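Local coordinates for IPT/TIG domain-containing protein (Bacteroides thetaiotaomicron, PDB 3TC9) that probably serves as an auxiliary nutrient-binding protein, in which an immunoglobulin-like IPT/TIG domain is joined to a six-bladed beta-propeller, at residues T111-M116 / G134-A139; R397-E402 / D417-R422; E411-G416 / R424-E429; G128-C133 / R162-E167. One frame throughout, in Å; residues are numbered along the deposited sequence.

Overall arrangement
Interactions 2 and 3 lie in one blade of the beta-propeller, and interaction 1 joins its strand 107-113 to the loop that leads into the next blade. Interaction 3 pairs strands 412-417 and 422-428, and interaction 2 packs the connection between them against the start of strand 401-407. The centres of interactions 1 and 2 are about 9 Å apart, and Phe136 N probably hydrogen-bonds Arg421 O between them. Interaction 4 belongs to the next blade, its centre about 10 Å from that of interaction 1; Phe112, Phe130, Phe166 and Phe414 form an aromatic group across this blade boundary. A phosphate ion, probably from the crystallisation liquor, is bound at interaction 2.

Interaction 1 of 4, residues T111-M116 / G134-A139; sequences TFLGTM and GGFGGA
Leu113 sets its CB against the rim of the Phe136 ring, 3.6 Å from CE1, while its CD1 approaches CZ of the same ring. Phe136 carries CG anti to its own carbonyl carbon (chi1 -65°), which brings the ring back to the segment 111-116. Next along the chain, Gly114 places its N in the plane of that ring, 3.8 Å from Phe136 CE1. The Gly114 CA makes a C-H···O contact with Gly134 O at 3.2 Å; a CB here would be pressed against Phe136 CD1 and the preceding carbonyl oxygen, which accounts for the glycine. Thr115 N then donates to the same Gly134 O at 2.8 Å, from a position tilted out of the carbonyl plane, so this oxygen meets both an N-H and a C-H. Replacing Phe136 by an alanine would probably open a gap beside Leu113 and Gly114 and deprive Val171, which the ring also touches, of an apolar neighbour. Phe112 and Leu113 both face Ile423 in a classic beta bulge at the end of strand 107-113, and the contact lies at the closure typical of beta-propellers, where an early strand completes a blade built from the C-terminal strands.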
loop_
_atom_site.group_PDB
_atom_site.type_symbol
_atom_site.label_atom_id
_atom_site.label_comp_id
_atom_site.label_asym_id
_atom_site.label_seq_id
_atom_site.Cartn_x
_atom_site.Cartn_y
_atom_site.Cartn_z
ATOM N N THR B 111 9.100 21.992 6.679
ATOM C CA THR B 111 10.384 22.393 6.100
ATOM C C THR B 111 11.353 21.322 6.500
ATOM O O THR B 111 11.600 21.124 7.677
ATOM C CB THR B 111 10.781 23.799 6.541
ATOM O OG1 THR B 111 9.845 24.717 5.996
ATOM C CG2 THR B 111 12.181 24.184 6.091
ATOM N N PHE B 112 11.870 20.588 5.529
ATOM C CA PHE B 112 12.801 19.523 5.805
ATOM C C PHE B 112 14.223 20.079 5.957
ATOM O O PHE B 112 14.869 19.825 6.976
ATOM C CB PHE B 112 12.707 18.459 4.699
ATOM C CG PHE B 112 13.746 17.378 4.795
ATOM C CD1 PHE B 112 13.891 16.626 5.965
ATOM C CD2 PHE B 112 14.587 17.102 3.720
ATOM C CE1 PHE B 112 14.869 15.626 6.061
ATOM C CE2 PHE B 112 15.555 16.091 3.807
ATOM C CZ PHE B 112 15.703 15.379 4.983
ATOM N N LEU B 113 14.720 20.807 4.950
ATOM C CA LEU B 113 16.080 21.331 4.946
ATOM C C LEU B 113 16.159 22.757 4.474
ATOM O O LEU B 113 15.354 23.203 3.638
ATOM C CB LEU B 113 16.963 20.467 4.024
ATOM C CG LEU B 113 17.478 19.106 4.542
ATOM C CD1 LEU B 113 18.385 18.472 3.538
ATOM C CD2 LEU B 113 18.226 19.265 5.818
ATOM N N GLY B 114 17.192 23.441 4.940
ATOM C CA GLY B 114 17.446 24.807 4.539
ATOM C C GLY B 114 16.824 25.849 5.438
ATOM O O GLY B 114 15.809 25.621 6.097
ATOM N N THR B 115 17.443 27.011 5.467
ATOM C CA THR B 115 16.924 28.137 6.226
ATOM C C THR B 115 17.363 29.465 5.592
ATOM O O THR B 115 18.333 29.529 4.823
ATOM C CB THR B 115 17.309 28.070 7.723
ATOM O OG1 THR B 115 16.369 28.881 8.451
ATOM C CG2 THR B 115 18.745 28.526 7.992
HETATM N N MSE B 116 16.633 30.518 5.950
HETATM C CA MSE B 116 16.947 31.869 5.535
HETATM C C MSE B 116 17.030 32.692 6.769
HETATM O O MSE B 116 16.524 32.260 7.806
HETATM C CB MSE B 116 15.912 32.417 4.555
HETATM C CG MSE B 116 15.884 31.673 3.258
HETATM SE SE MSE B 116 14.639 32.516 2.131
HETATM C CE MSE B 116 15.871 33.777 1.219
ATOM N N GLY B 134 22.746 26.034 5.627
ATOM C CA GLY B 134 22.332 27.283 4.999
ATOM C C GLY B 134 21.020 27.135 4.246
ATOM O O GLY B 134 20.081 26.522 4.752
ATOM N N GLY B 135 20.969 27.692 3.040
ATOM C CA GLY B 135 19.817 27.639 2.149
ATOM C C GLY B 135 20.239 27.092 0.808
ATOM O O GLY B 135 21.428 27.086 0.481
ATOM N N PHE B 136 19.282 26.594 0.041
ATOM C CA PHE B 136 19.538 26.014 -1.283
ATOM C C PHE B 136 19.335 27.091 -2.330
ATOM O O PHE B 136 18.302 27.749 -2.319
ATOM C CB PHE B 136 18.589 24.809 -1.538
ATOM C CG PHE B 136 18.828 23.638 -0.619
ATOM C CD1 PHE B 136 18.290 23.621 0.664
ATOM C CD2 PHE B 136 19.647 22.582 -1.011
ATOM C CE1 PHE B 136 18.547 22.552 1.534
ATOM C CE2 PHE B 136 19.909 21.514 -0.142
ATOM C CZ PHE B 136 19.335 21.494 1.117
ATOM N N GLY B 137 20.326 27.299 -3.196
ATOM C CA GLY B 137 20.212 28.285 -4.266
ATOM C C GLY B 137 19.140 27.869 -5.255
ATOM O O GLY B 137 18.402 28.718 -5.775
ATOM N N GLY B 138 19.060 26.551 -5.483
ATOM C CA GLY B 138 18.119 25.920 -6.390
ATOM C C GLY B 138 18.099 24.412 -6.231
ATOM O O GLY B 138 19.121 23.802 -5.920
ATOM N N ALA B 139 16.912 23.813 -6.394
ATOM C CA ALA B 139 16.667 22.366 -6.380
ATOM C C ALA B 139 15.566 22.115 -7.391
ATOM O O ALA B 139 14.398 21.934 -7.028
ATOM C CB ALA B 139 16.299 21.883 -4.982
#

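Interaction 2 of 4, residues R397-E402 / D417-R422; sequences RFNHPE and DRENRR. With PO4 (phosphate ion), chain Q.
Pro401 and Asp417 form an antiparallel non-hydrogen-bonded pair with CA atoms 4.2 Å apart, and beyond it Glu419 N donates to Asn399 O and Arg418 N to His400 O. Asp417 CG lies anti to the backbone N (chi1 -163°), which lets OD1 receive Asn399 N on its syn lone pair at 2.7 Å. Asp417 OD2 is met from above the carboxylate plane by Asn420 ND2, also at 2.7 Å, and pairs with Arg424. A water joins Asn399 ND2 to Asn420 OD1. His400 ND1 donates in its ring plane to the anti side of Glu419 OE2 (2.7 Å), while NE2 is hydrogen-bonded to Glu360 OE1. Arg418 NH1 points in plane at the syn lone pair of Glu402 OE1, a salt bridge of 3.0 Å; Glu402 OE2 pairs with Arg359. Arg418 NE and NH2 both grip phosphate O3, and Arg421 NH2 reaches phosphate O1 at 2.8 Å; His159 and Gln158 also bind this ion. A leucine in place of Arg418 would probably leave Glu402 OE1 without its charged mate here and the phosphate held more weakly. The turn between strands 412-417 and 422-428 thus packs on the entry to strand 401-407.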
loop_
_atom_site.group_PDB
_atom_site.type_symbol
_atom_site.label_atom_id
_atom_site.label_comp_id
_atom_site.label_asym_id
_atom_site.label_seq_id
_atom_site.Cartn_x
_atom_site.Cartn_y
_atom_site.Cartn_z
ATOM N N ARG B 397 1.853 27.094 1.708
ATOM C CA ARG B 397 2.236 27.892 0.559
ATOM C C ARG B 397 3.650 27.602 0.168
ATOM O O ARG B 397 4.506 27.366 1.028
ATOM C CB ARG B 397 2.117 29.380 0.825
ATOM C CG ARG B 397 0.727 29.908 0.638
ATOM C CD ARG B 397 0.581 30.953 1.684
ATOM N NE ARG B 397 0.271 32.247 1.116
ATOM C CZ ARG B 397 0.281 33.381 1.802
ATOM N NH1 ARG B 397 0.674 33.397 3.075
ATOM N NH2 ARG B 397 -0.076 34.507 1.222
ATOM N N PHE B 398 3.896 27.660 -1.149
ATOM C CA PHE B 398 5.201 27.509 -1.799
ATOM C C PHE B 398 5.476 28.754 -2.596
ATOM O O PHE B 398 4.559 29.526 -2.835
ATOM C CB PHE B 398 5.227 26.286 -2.730
ATOM C CG PHE B 398 4.839 25.000 -2.068
ATOM C CD1 PHE B 398 5.769 24.264 -1.337
ATOM C CD2 PHE B 398 3.540 24.509 -2.179
ATOM C CE1 PHE B 398 5.401 23.058 -0.725
ATOM C CE2 PHE B 398 3.169 23.322 -1.550
ATOM C CZ PHE B 398 4.107 22.593 -0.844
ATOM N N ASN B 399 6.710 28.951 -3.024
ATOM C CA ASN B 399 7.064 30.079 -3.865
ATOM C C ASN B 399 7.986 29.555 -4.954
ATOM O O ASN B 399 9.183 29.402 -4.751
ATOM C CB ASN B 399 7.682 31.210 -3.058
ATOM C CG ASN B 399 7.703 32.508 -3.790
ATOM O OD1 ASN B 399 7.512 32.576 -5.011
ATOM N ND2 ASN B 399 7.990 33.569 -3.050
ATOM N N HIS B 400 7.381 29.234 -6.103
ATOM C CA HIS B 400 7.996 28.663 -7.301
ATOM C C HIS B 400 8.548 27.266 -6.996
ATOM O O HIS B 400 9.767 27.085 -7.058
ATOM C CB HIS B 400 9.082 29.595 -7.875
ATOM C CG HIS B 400 8.554 30.828 -8.543
ATOM N ND1 HIS B 400 9.240 32.017 -8.487
ATOM C CD2 HIS B 400 7.428 31.007 -9.277
ATOM C CE1 HIS B 400 8.537 32.874 -9.214
ATOM N NE2 HIS B 400 7.431 32.312 -9.698
ATOM N N PRO B 401 7.690 26.274 -6.611
ATOM C CA PRO B 401 8.203 24.893 -6.432
ATOM C C PRO B 401 8.695 24.340 -7.781
ATOM O O PRO B 401 8.049 24.585 -8.805
ATOM C CB PRO B 401 6.977 24.131 -5.898
ATOM C CG PRO B 401 5.820 24.849 -6.449
ATOM C CD PRO B 401 6.214 26.311 -6.499
ATOM N N GLU B 402 9.853 23.650 -7.814
ATOM C CA GLU B 402 10.386 23.162 -9.082
ATOM C C GLU B 402 10.663 21.673 -9.072
ATOM O O GLU B 402 10.099 20.968 -9.898
ATOM C CB GLU B 402 11.643 23.934 -9.478
ATOM C CG GLU B 402 11.360 25.379 -9.837
ATOM C CD GLU B 402 12.535 26.335 -9.881
ATOM O OE1 GLU B 402 13.552 26.089 -9.192
ATOM O OE2 GLU B 402 12.415 27.367 -10.576
ATOM N N ASP B 417 11.574 24.087 -3.265
ATOM C CA ASP B 417 10.803 25.350 -3.188
ATOM C C ASP B 417 11.752 26.504 -3.432
ATOM O O ASP B 417 12.349 27.009 -2.482
ATOM C CB ASP B 417 10.138 25.447 -1.804
ATOM C CG ASP B 417 9.017 26.450 -1.694
ATOM O OD1 ASP B 417 8.602 27.001 -2.747
ATOM O OD2 ASP B 417 8.541 26.678 -0.553
ATOM N N ARG B 418 11.906 26.900 -4.719
ATOM C CA ARG B 418 12.907 27.840 -5.210
ATOM C C ARG B 418 13.088 29.110 -4.367
ATOM O O ARG B 418 14.155 29.249 -3.788
ATOM C CB ARG B 418 12.703 28.204 -6.694
ATOM C CG ARG B 418 13.831 29.040 -7.328
ATOM C CD ARG B 418 15.170 28.325 -7.267
ATOM N NE ARG B 418 16.240 28.998 -8.006
ATOM C CZ ARG B 418 16.593 28.710 -9.255
ATOM N NH1 ARG B 418 15.916 27.807 -9.952
ATOM N NH2 ARG B 418 17.617 29.337 -9.823
ATOM N N GLU B 419 12.099 30.024 -4.309
ATOM C CA GLU B 419 12.278 31.318 -3.633
ATOM C C GLU B 419 12.371 31.216 -2.125
ATOM O O GLU B 419 12.830 32.169 -1.479
ATOM C CB GLU B 419 11.181 32.341 -4.018
ATOM C CG GLU B 419 10.884 32.474 -5.520
ATOM C CD GLU B 419 12.021 32.555 -6.529
ATOM O OE1 GLU B 419 13.112 33.064 -6.173
ATOM O OE2 GLU B 419 11.794 32.173 -7.702
ATOM N N ASN B 420 11.945 30.081 -1.549
ATOM C CA ASN B 420 12.028 29.899 -0.113
ATOM C C ASN B 420 13.392 29.279 0.283
ATOM O O ASN B 420 13.698 29.222 1.472
ATOM C CB ASN B 420 10.839 29.090 0.376
ATOM C CG ASN B 420 9.595 29.910 0.280
ATOM O OD1 ASN B 420 9.615 31.136 0.449
ATOM N ND2 ASN B 420 8.503 29.284 -0.066
ATOM N N ARG B 421 14.214 28.859 -0.714
ATOM C CA ARG B 421 15.575 28.323 -0.557
ATOM C C ARG B 421 15.602 27.116 0.386
ATOM O O ARG B 421 16.591 26.863 1.085
ATOM C CB ARG B 421 16.569 29.412 -0.047
ATOM C CG ARG B 421 16.457 30.768 -0.729
ATOM C CD ARG B 421 16.917 30.692 -2.144
ATOM N NE ARG B 421 16.711 31.947 -2.844
ATOM C CZ ARG B 421 16.864 32.103 -4.148
ATOM N NH1 ARG B 421 17.242 31.082 -4.908
ATOM N NH2 ARG B 421 16.630 33.273 -4.708
ATOM N N ARG B 422 14.517 26.351 0.363
ATOM C CA ARG B 422 14.321 25.198 1.223
ATOM C C ARG B 422 13.838 23.980 0.477
ATOM O O ARG B 422 13.236 24.092 -0.588
ATOM C CB ARG B 422 13.269 25.546 2.307
ATOM C CG ARG B 422 13.746 26.537 3.391
ATOM C CD ARG B 422 12.547 27.231 3.978
ATOM N NE ARG B 422 12.822 28.104 5.132
ATOM C CZ ARG B 422 12.812 29.439 5.082
ATOM N NH1 ARG B 422 12.620 30.067 3.930
ATOM N NH2 ARG B 422 13.012 30.152 6.182
HETATM P P PO4 Q . 18.183 32.821 -8.180
HETATM O O1 PO4 Q . 16.874 33.355 -7.489
HETATM O O2 PO4 Q . 18.015 32.929 -9.745
HETATM O O3 PO4 Q . 18.457 31.346 -7.763
HETATM O O4 PO4 Q . 19.465 33.628 -7.753
HETATM O O HOH W 1 7.948 33.336 -0.278
#

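Interaction 3 of 4, residues E411-G416 / R424-E429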
loop_
_atom_site.group_PDB
_atom_site.type_symbol
_atom_site.label_atom_id
_atom_site.label_comp_id
_atom_site.label_asym_id
_atom_site.label_seq_id
_atom_site.Cartn_x
_atom_site.Cartn_y
_atom_site.Cartn_z
ATOM N N GLU B 411 7.922 7.435 2.978
ATOM C CA GLU B 411 6.485 7.732 2.749
ATOM C C GLU B 411 6.187 9.247 2.751
ATOM O O GLU B 411 5.252 9.713 3.403
ATOM C CB GLU B 411 5.600 6.991 3.760
ATOM C CG GLU B 411 5.682 5.477 3.634
ATOM C CD GLU B 411 5.162 4.722 4.838
ATOM O OE1 GLU B 411 5.861 4.699 5.878
ATOM O OE2 GLU B 411 4.052 4.152 4.741
ATOM N N CYS B 412 6.978 10.003 1.995
ATOM C CA CYS B 412 6.806 11.449 1.927
ATOM C C CYS B 412 7.306 11.988 0.598
ATOM O O CYS B 412 8.004 11.298 -0.128
ATOM C CB CYS B 412 7.542 12.115 3.092
ATOM S SG CYS B 412 9.346 11.918 3.040
ATOM N N PHE B 413 6.982 13.244 0.331
ATOM C CA PHE B 413 7.448 14.034 -0.798
ATOM C C PHE B 413 8.497 15.011 -0.333
ATOM O O PHE B 413 8.384 15.553 0.762
ATOM C CB PHE B 413 6.292 14.831 -1.454
ATOM C CG PHE B 413 5.182 14.005 -2.055
ATOM C CD1 PHE B 413 4.138 13.523 -1.259
ATOM C CD2 PHE B 413 5.174 13.705 -3.423
ATOM C CE1 PHE B 413 3.120 12.744 -1.812
ATOM C CE2 PHE B 413 4.143 12.945 -3.978
ATOM C CZ PHE B 413 3.130 12.458 -3.165
ATOM N N PHE B 414 9.505 15.242 -1.169
ATOM C CA PHE B 414 10.535 16.259 -0.990
ATOM C C PHE B 414 10.388 17.230 -2.151
ATOM O O PHE B 414 10.318 16.792 -3.299
ATOM C CB PHE B 414 11.952 15.664 -0.890
ATOM C CG PHE B 414 12.143 14.823 0.350
ATOM C CD1 PHE B 414 12.069 15.391 1.613
ATOM C CD2 PHE B 414 12.374 13.459 0.254
ATOM C CE1 PHE B 414 12.220 14.608 2.766
ATOM C CE2 PHE B 414 12.562 12.681 1.404
ATOM C CZ PHE B 414 12.501 13.269 2.652
ATOM N N ILE B 415 10.228 18.527 -1.844
ATOM C CA ILE B 415 9.993 19.549 -2.865
ATOM C C ILE B 415 11.081 20.611 -2.831
ATOM O O ILE B 415 11.419 21.100 -1.752
ATOM C CB ILE B 415 8.574 20.185 -2.691
ATOM C CG1 ILE B 415 7.462 19.113 -2.796
ATOM C CG2 ILE B 415 8.286 21.352 -3.655
ATOM C CD1 ILE B 415 6.548 19.187 -1.710
ATOM N N GLY B 416 11.571 20.982 -4.022
ATOM C CA GLY B 416 12.523 22.070 -4.223
ATOM C C GLY B 416 11.748 23.370 -4.373
ATOM O O GLY B 416 11.258 23.691 -5.459
ATOM N N ARG B 424 11.124 21.303 1.015
ATOM C CA ARG B 424 9.917 21.122 1.820
ATOM C C ARG B 424 9.561 19.644 1.863
ATOM O O ARG B 424 9.984 18.872 1.000
ATOM C CB ARG B 424 8.758 21.972 1.294
ATOM C CG ARG B 424 9.125 23.424 1.001
ATOM C CD ARG B 424 9.238 24.321 2.240
ATOM N NE ARG B 424 7.979 24.441 2.977
ATOM C CZ ARG B 424 6.959 25.226 2.632
ATOM N NH1 ARG B 424 7.007 25.942 1.511
ATOM N NH2 ARG B 424 5.869 25.265 3.376
ATOM N N LYS B 425 8.837 19.230 2.891
ATOM C CA LYS B 425 8.417 17.845 3.016
ATOM C C LYS B 425 6.888 17.764 3.112
ATOM O O LYS B 425 6.272 18.628 3.732
ATOM C CB LYS B 425 9.081 17.199 4.239
ATOM C CG LYS B 425 8.723 15.724 4.466
ATOM C CD LYS B 425 9.313 15.240 5.778
ATOM C CE LYS B 425 8.808 13.893 6.218
ATOM N NZ LYS B 425 7.441 13.940 6.799
ATOM N N ILE B 426 6.283 16.744 2.491
ATOM C CA ILE B 426 4.849 16.476 2.628
ATOM C C ILE B 426 4.725 15.049 3.073
ATOM O O ILE B 426 5.058 14.157 2.315
ATOM C CB ILE B 426 3.966 16.762 1.385
ATOM C CG1 ILE B 426 4.132 18.190 0.858
ATOM C CG2 ILE B 426 2.484 16.412 1.662
ATOM C CD1 ILE B 426 3.450 18.417 -0.473
ATOM N N GLY B 427 4.274 14.850 4.307
ATOM C CA GLY B 427 4.088 13.521 4.889
ATOM C C GLY B 427 3.078 13.591 6.014
ATOM O O GLY B 427 2.644 14.687 6.366
ATOM N N TYR B 428 2.701 12.439 6.587
ATOM C CA TYR B 428 1.800 12.373 7.750
ATOM C C TYR B 428 2.446 12.961 9.002
ATOM O O TYR B 428 3.677 12.919 9.140
ATOM C CB TYR B 428 1.432 10.909 8.051
ATOM C CG TYR B 428 0.315 10.404 7.173
ATOM C CD1 TYR B 428 -1.017 10.608 7.521
ATOM C CD2 TYR B 428 0.585 9.775 5.963
ATOM C CE1 TYR B 428 -2.054 10.213 6.682
ATOM C CE2 TYR B 428 -0.447 9.362 5.120
ATOM C CZ TYR B 428 -1.766 9.587 5.484
ATOM O OH TYR B 428 -2.796 9.173 4.682
ATOM N N GLU B 429 1.590 13.469 9.932
ATOM C CA GLU B 429 1.985 13.910 11.281
ATOM C C GLU B 429 2.852 12.812 11.958
ATOM O O GLU B 429 2.547 11.621 11.818
ATOM C CB GLU B 429 0.731 14.128 12.150
ATOM C CG GLU B 429 -0.310 15.095 11.636
ATOM C CD GLU B 429 -1.563 15.104 12.493
ATOM O OE1 GLU B 429 -1.434 15.335 13.718
ATOM O OE2 GLU B 429 -2.675 14.908 11.946
HETATM O O HOH W 2 4.490 10.068 5.796
#
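Arg424 and Ile415 form a hydrogen-bonded pair of the beta hairpin made by strands 412-417 and 422-428 within one blade of the propeller. Arg424 N donates to Ile415 O at 2.8 Å and Arg424 O accepts from Ile415 N; the local strand axes run at 168° and come within 4.6 Å. The arginine chain bends at chi2 and chi3 and leaves the partner strand, carrying its guanidinium to salt bridges with Asp417 and Asp389. Lys425, in the following non-hydrogen-bonded pair, lies alongside Phe414, its CG 4.0 Å from Phe414 CE1. With CG anti to the backbone N (chi1 -179°) the lysine chain runs out extended as far as CE, which rests 3.8 Å from Cys412 SG. Ile426 makes the second hydrogen-bonded pair, with Phe413, and on the face shared by Phe413, Ile415 and Arg424 its CD1 meets Ile415 CD1 at 3.4 Å, tighter than usual carbon contact. Phe413 turns a ring edge to Ile426 O, and its ring also meets those of Tyr406, Tyr355 and Phe376. On the other face Phe414 joins the rings of Phe112 and Phe166. Gly427 faces Cys412, and a CB on it would crowd Cys412 CB and clash with Lys425 NZ. Beyond this glycine the two backbones part, and Tyr428 N donates at 3.1 Å to a water that also lies beside Glu411 O, from which it appears to bridge the strands.

Interaction 4 of 4, residues G128-C133 / R162-E167; sequences GPFDDC and RLIDFE
The Phe130 ring turns an edge toward the face of Phe166 in a T-shaped stack, with centroids 6.0 Å apart and planes at 89°. The closest atoms of the pair, Phe130 CE2 and Phe166 CD2, are 4.3 Å apart, so the two rings lean together rather loosely. Closer neighbours reach the far end of the Phe130 ring obliquely: Ile164 CG2 lies 3.6 Å from Phe130 CZ, and Asp165 O is 3.3 Å from the same CZ. Ile164 carries CG1 anti to its carbonyl carbon (chi1 -66°), which leaves CG2 as the branch that touches the ring, and the two side chains cross nearly at right angles. The other flat group is the Arg162 guanidinium, which has a water in plane at its edge, 2.7 Å from NH1. Arg162 NH2 forms a salt bridge with Asp127 and a hydrogen bond to Lys126 O. Phe130 is presented by a type I turn from Pro129 to Asp132, closed by Asp132 N donating to Pro129 O at 2.9 Å. At the start of this segment, a CB on Gly128 would clash with Asp132 O. Strand 128-129 is an outer strand of its blade, and Phe112 from the neighbouring blade meets both Phe130 and Phe166, while Arg410 makes a cation-pi contact with Phe166. The direct contact is therefore mostly apolar and aromatic, with the carbonyl oxygen of Asp165 beside the end of the Phe130 ring; any polar link would run through the water held by Arg162 NH1, whose approach to Cys133 O is too short to be certain.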
loop_
_atom_site.group_PDB
_atom_site.type_symbol
_atom_site.label_atom_id
_atom_site.label_comp_id
_atom_site.label_asym_id
_atom_site.label_seq_id
_atom_site.Cartn_x
_atom_site.Cartn_y
_atom_site.Cartn_z
ATOM N N GLY B 128 27.172 21.395 5.033
ATOM C CA GLY B 128 27.017 21.265 6.473
ATOM C C GLY B 128 25.999 20.226 6.887
ATOM O O GLY B 128 25.307 19.659 6.037
ATOM N N PRO B 129 25.881 19.971 8.214
ATOM C CA PRO B 129 24.882 19.007 8.683
ATOM C C PRO B 129 23.456 19.471 8.356
ATOM O O PRO B 129 23.262 20.634 8.012
ATOM C CB PRO B 129 25.132 18.955 10.196
ATOM C CG PRO B 129 25.781 20.245 10.524
ATOM C CD PRO B 129 26.612 20.585 9.340
ATOM N N PHE B 130 22.467 18.575 8.489
ATOM C CA PHE B 130 21.055 18.878 8.202
ATOM C C PHE B 130 20.553 20.136 8.947
ATOM O O PHE B 130 19.876 20.970 8.352
ATOM C CB PHE B 130 20.163 17.659 8.525
ATOM C CG PHE B 130 20.075 16.623 7.421
ATOM C CD1 PHE B 130 20.895 16.702 6.291
ATOM C CD2 PHE B 130 19.167 15.576 7.505
ATOM C CE1 PHE B 130 20.810 15.747 5.273
ATOM C CE2 PHE B 130 19.065 14.641 6.477
ATOM C CZ PHE B 130 19.890 14.730 5.370
ATOM N N ASP B 131 20.950 20.296 10.208
ATOM C CA ASP B 131 20.575 21.429 11.054
ATOM C C ASP B 131 21.316 22.759 10.700
ATOM O O ASP B 131 20.899 23.804 11.204
ATOM C CB ASP B 131 20.824 21.080 12.537
ATOM C CG ASP B 131 22.292 20.835 12.886
ATOM O OD1 ASP B 131 22.767 19.694 12.703
ATOM O OD2 ASP B 131 22.964 21.790 13.339
ATOM N N ASP B 132 22.409 22.735 9.894
ATOM C CA ASP B 132 23.181 23.948 9.596
ATOM C C ASP B 132 23.858 23.838 8.209
ATOM O O ASP B 132 25.081 23.796 8.082
ATOM C CB ASP B 132 24.209 24.203 10.724
ATOM C CG ASP B 132 25.043 25.479 10.606
ATOM O OD1 ASP B 132 24.450 26.567 10.372
ATOM O OD2 ASP B 132 26.286 25.394 10.767
ATOM N N CYS B 133 23.036 23.820 7.164
ATOM C CA CYS B 133 23.505 23.703 5.780
ATOM C C CYS B 133 23.115 24.948 4.945
ATOM O O CYS B 133 23.196 24.915 3.716
ATOM C CB CYS B 133 22.988 22.407 5.146
ATOM S SG CYS B 133 21.189 22.211 5.204
ATOM N N ARG B 162 24.087 19.086 -5.774
ATOM C CA ARG B 162 24.361 18.793 -4.385
ATOM C C ARG B 162 23.813 17.430 -3.976
ATOM O O ARG B 162 23.070 16.799 -4.731
ATOM C CB ARG B 162 23.804 19.927 -3.509
ATOM C CG ARG B 162 24.476 21.269 -3.844
ATOM C CD ARG B 162 24.150 22.359 -2.869
ATOM N NE ARG B 162 24.749 22.099 -1.567
ATOM C CZ ARG B 162 24.687 22.934 -0.537
ATOM N NH1 ARG B 162 24.043 24.090 -0.647
ATOM N NH2 ARG B 162 25.272 22.624 0.608
ATOM N N LEU B 163 24.244 16.953 -2.783
ATOM C CA LEU B 163 23.831 15.669 -2.238
ATOM C C LEU B 163 23.255 15.833 -0.835
ATOM O O LEU B 163 23.874 16.463 0.021
ATOM C CB LEU B 163 25.035 14.694 -2.228
ATOM C CG LEU B 163 24.889 13.402 -1.436
ATOM C CD1 LEU B 163 23.836 12.483 -2.060
ATOM C CD2 LEU B 163 26.225 12.709 -1.249
ATOM N N ILE B 164 22.066 15.254 -0.616
ATOM C CA ILE B 164 21.380 15.149 0.674
ATOM C C ILE B 164 21.582 13.709 1.110
ATOM O O ILE B 164 21.000 12.794 0.508
ATOM C CB ILE B 164 19.878 15.568 0.617
ATOM C CG1 ILE B 164 19.707 17.085 0.296
ATOM C CG2 ILE B 164 19.137 15.173 1.902
ATOM C CD1 ILE B 164 18.353 17.424 -0.337
ATOM N N ASP B 165 22.474 13.502 2.086
ATOM C CA ASP B 165 22.827 12.177 2.605
ATOM C C ASP B 165 22.054 11.952 3.894
ATOM O O ASP B 165 22.342 12.605 4.899
ATOM C CB ASP B 165 24.351 12.092 2.817
ATOM C CG ASP B 165 24.897 10.745 3.275
ATOM O OD1 ASP B 165 24.100 9.909 3.780
ATOM O OD2 ASP B 165 26.122 10.527 3.143
ATOM N N PHE B 166 21.048 11.058 3.860
ATOM C CA PHE B 166 20.183 10.790 5.017
ATOM C C PHE B 166 20.878 10.002 6.113
ATOM O O PHE B 166 20.478 10.113 7.268
ATOM C CB PHE B 166 18.931 10.036 4.589
ATOM C CG PHE B 166 17.913 10.891 3.883
ATOM C CD1 PHE B 166 17.949 11.045 2.496
ATOM C CD2 PHE B 166 16.881 11.498 4.589
ATOM C CE1 PHE B 166 16.995 11.827 1.835
ATOM C CE2 PHE B 166 15.908 12.254 3.923
ATOM C CZ PHE B 166 15.981 12.423 2.551
ATOM N N GLU B 167 21.875 9.178 5.746
ATOM C CA GLU B 167 22.623 8.339 6.679
ATOM C C GLU B 167 23.519 9.201 7.558
ATOM O O GLU B 167 23.472 9.069 8.776
ATOM C CB GLU B 167 23.445 7.283 5.916
ATOM C CG GLU B 167 24.206 6.318 6.819
ATOM C CD GLU B 167 25.270 5.454 6.162
ATOM O OE1 GLU B 167 25.790 5.841 5.090
ATOM O OE2 GLU B 167 25.617 4.404 6.751
HETATM O O HOH W 3 23.399 25.739 1.327
#